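Local structure of neuraminidase (Influenza A virus, 4K3Y) at residues Leu114-Val122 and Thr133-Thr144. The protein forms the beta-propeller ectodomain of a neuraminidase-like surface protein of a bat influenza A virus, whose enzymatic role is uncertain. Numbering follows the deposited sequence.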
# COMPACT_ATOMS: atom_id res chain seq x y z
N LEU C 114 16.28 -1.16 -18.03
CA LEU C 114 17.70 -1.08 -18.34
C LEU C 114 18.36 -0.03 -17.47
O LEU C 114 17.97 1.14 -17.50
CB LEU C 114 17.94 -0.76 -19.81
CG LEU C 114 17.38 -1.85 -20.72
CD1 LEU C 114 15.97 -1.47 -21.17
CD2 LEU C 114 18.30 -2.10 -21.91
N SER C 115 19.36 -0.45 -16.69
CA SER C 115 20.01 0.43 -15.74
C SER C 115 21.53 0.40 -15.89
O SER C 115 22.14 -0.68 -15.85
CB SER C 115 19.59 0.07 -14.31
OG SER C 115 20.12 1.00 -13.37
N VAL C 116 22.13 1.57 -16.07
CA VAL C 116 23.59 1.72 -16.13
C VAL C 116 24.19 1.85 -14.73
O VAL C 116 23.75 2.67 -13.94
CB VAL C 116 24.01 2.99 -16.93
CG1 VAL C 116 25.54 3.17 -16.91
CG2 VAL C 116 23.50 2.92 -18.36
N ALA C 117 25.20 1.04 -14.44
CA ALA C 117 25.81 1.01 -13.12
C ALA C 117 27.32 0.80 -13.25
O ALA C 117 27.83 0.68 -14.37
CB ALA C 117 25.19 -0.10 -12.27
N GLY C 118 28.01 0.77 -12.12
CA GLY C 118 29.45 0.51 -12.09
C GLY C 118 30.26 1.49 -12.92
O GLY C 118 30.17 2.70 -12.74
N ASP C 119 31.06 0.95 -13.84
CA ASP C 119 31.88 1.76 -14.74
C ASP C 119 31.15 2.06 -16.06
O ASP C 119 31.72 2.65 -16.99
CB ASP C 119 33.22 1.06 -15.00
CG ASP C 119 33.07 -0.46 -15.10
OD1 ASP C 119 32.14 -0.93 -15.79
OD2 ASP C 119 33.89 -1.18 -14.48
N GLY C 120 29.88 1.64 -16.11
CA GLY C 120 29.06 1.85 -17.29
C GLY C 120 28.68 0.61 -18.07
O GLY C 120 28.63 0.64 -19.30
N PHE C 121 28.41 -0.50 -17.38
CA PHE C 121 27.76 -1.63 -18.03
C PHE C 121 26.25 -1.49 -17.82
O PHE C 121 25.79 -0.79 -16.91
CB PHE C 121 28.24 -2.96 -17.46
CG PHE C 121 28.00 -3.09 -15.98
CD1 PHE C 121 28.94 -2.62 -15.07
CD2 PHE C 121 26.84 -3.68 -15.49
CE1 PHE C 121 28.73 -2.73 -13.70
CE2 PHE C 121 26.62 -3.79 -14.13
CZ PHE C 121 27.56 -3.32 -13.23
N VAL C 122 25.46 -2.15 -18.65
CA VAL C 122 24.03 -2.09 -18.48
C VAL C 122 23.48 -3.41 -17.95
O VAL C 122 23.67 -4.45 -18.57
CB VAL C 122 23.32 -1.73 -19.79
CG1 VAL C 122 21.82 -1.96 -19.66
CG2 VAL C 122 23.64 -0.28 -20.15
N THR C 133 22.90 -8.67 -19.40
CA THR C 133 23.85 -7.61 -19.13
C THR C 133 24.57 -7.21 -20.43
O THR C 133 24.97 -8.08 -21.21
CB THR C 133 24.84 -8.02 -18.02
OG1 THR C 133 25.72 -6.93 -17.73
CG2 THR C 133 25.65 -9.23 -18.43
N ILE C 134 24.72 -5.91 -20.65
CA ILE C 134 25.33 -5.40 -21.88
C ILE C 134 26.61 -4.61 -21.60
O ILE C 134 26.67 -3.83 -20.65
CB ILE C 134 24.36 -4.52 -22.66
CG1 ILE C 134 23.08 -5.30 -22.98
CG2 ILE C 134 25.02 -4.01 -23.94
CD1 ILE C 134 22.05 -4.49 -23.77
N HIS C 135 27.63 -4.81 -22.44
CA HIS C 135 28.95 -4.21 -22.20
C HIS C 135 29.48 -3.34 -23.33
O HIS C 135 29.19 -3.59 -24.52
CB HIS C 135 29.96 -5.29 -21.84
CG HIS C 135 29.56 -6.09 -20.65
ND1 HIS C 135 28.71 -7.18 -20.73
CD2 HIS C 135 29.84 -5.94 -19.33
CE1 HIS C 135 28.51 -7.68 -19.53
NE2 HIS C 135 29.19 -6.95 -18.66
N PRO C 136 30.25 -2.30 -22.97
CA PRO C 136 30.80 -1.39 -23.98
C PRO C 136 31.89 -2.04 -24.82
O PRO C 136 32.80 -2.67 -24.30
CB PRO C 136 31.38 -0.24 -23.14
CG PRO C 136 31.61 -0.83 -21.77
CD PRO C 136 30.55 -1.87 -21.59
N THR C 137 31.75 -1.91 -26.13
CA THR C 137 32.84 -2.21 -27.05
C THR C 137 33.76 -1.00 -27.11
O THR C 137 34.95 -1.08 -26.78
CB THR C 137 32.29 -2.53 -28.48
OG1 THR C 137 32.49 -1.41 -29.35
CG2 THR C 137 30.81 -2.85 -28.42
N ASN C 138 33.18 0.14 -27.48
CA ASN C 138 33.92 1.35 -27.84
C ASN C 138 34.24 2.34 -26.71
O ASN C 138 34.15 3.56 -26.90
CB ASN C 138 33.21 2.08 -29.00
CG ASN C 138 33.40 1.37 -30.34
OD1 ASN C 138 32.55 1.49 -31.23
ND2 ASN C 138 34.51 0.64 -30.50
N GLY C 139 34.64 1.84 -25.54
CA GLY C 139 35.23 2.69 -24.51
C GLY C 139 34.36 3.08 -23.32
O GLY C 139 34.87 3.25 -22.21
N GLY C 140 33.06 3.23 -23.55
CA GLY C 140 32.13 3.56 -22.48
C GLY C 140 32.22 5.02 -22.08
O GLY C 140 33.07 5.76 -22.60
N PRO C 141 31.36 5.45 -21.15
CA PRO C 141 30.42 4.56 -20.48
C PRO C 141 29.15 4.39 -21.33
O PRO C 141 28.80 5.28 -22.12
CB PRO C 141 30.10 5.32 -19.20
CG PRO C 141 30.10 6.76 -19.65
CD PRO C 141 31.14 6.86 -20.76
N LEU C 142 28.50 3.24 -21.20
CA LEU C 142 27.22 2.99 -21.87
C LEU C 142 26.15 3.99 -21.40
O LEU C 142 26.18 4.46 -20.25
CB LEU C 142 26.74 1.55 -21.61
CG LEU C 142 26.92 0.52 -22.74
CD1 LEU C 142 28.07 0.88 -23.69
CD2 LEU C 142 27.14 -0.87 -22.17
N ARG C 143 25.23 4.31 -22.30
CA ARG C 143 24.16 5.27 -22.00
C ARG C 143 22.79 4.80 -22.50
O ARG C 143 22.60 4.60 -23.71
CB ARG C 143 24.46 6.61 -22.68
CG ARG C 143 25.58 7.43 -22.08
CD ARG C 143 26.23 8.27 -23.18
NE ARG C 143 27.48 7.65 -23.60
CZ ARG C 143 27.98 7.70 -24.82
NH1 ARG C 143 27.36 8.36 -25.79
NH2 ARG C 143 29.13 7.10 -25.08
N THR C 144 21.84 4.67 -21.58
CA THR C 144 20.44 4.40 -21.98
C THR C 144 19.77 5.64 -22.58
O THR C 144 20.34 6.74 -22.56
CB THR C 144 19.59 3.92 -20.81
OG1 THR C 144 19.19 5.05 -20.01
CG2 THR C 144 20.38 2.93 -19.96
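V122 and I134 form an antiparallel hydrogen-bonded pair: V122 N reaches I134 O at 2.9 Å and I134 N returns to V122 O at 2.7 Å, both nearly straight. V122 O also receives a weak bond from T133 OG1, a hydroxyl set anti to its own backbone N (chi1 -178°) and so turned back to the paired strand. Past the end of strand 129-134, L142 N donates to G120 O at 3.2 Å, in the carbonyl plane on a lone pair, joining the loop 135-144 to the turn between strands 111-117 and 121-126. Glycine suits position 120: at its backbone angles (112°/37°) a side chain would press on the carbonyl O of D119. P141 CB touches D119 O and G120 CA in this turn. L142, apolar and buried, lays CB 3.9 Å from V122 CG2, the side chains crossing at about a right angle. V116 CG2 meets T144 CG2 at 3.5 Å, methyls suited to buried positions, while T144 OG1 is hydrogen-bonded with S101 OG and A146 N. F121 CB touches H135 CD2, and both residues pack on a second subunit, against its M363 and S362 respectively. G120 and F121 both oppose A117, a G1 beta bulge within a four-stranded antiparallel blade of the neuraminidase beta-propeller.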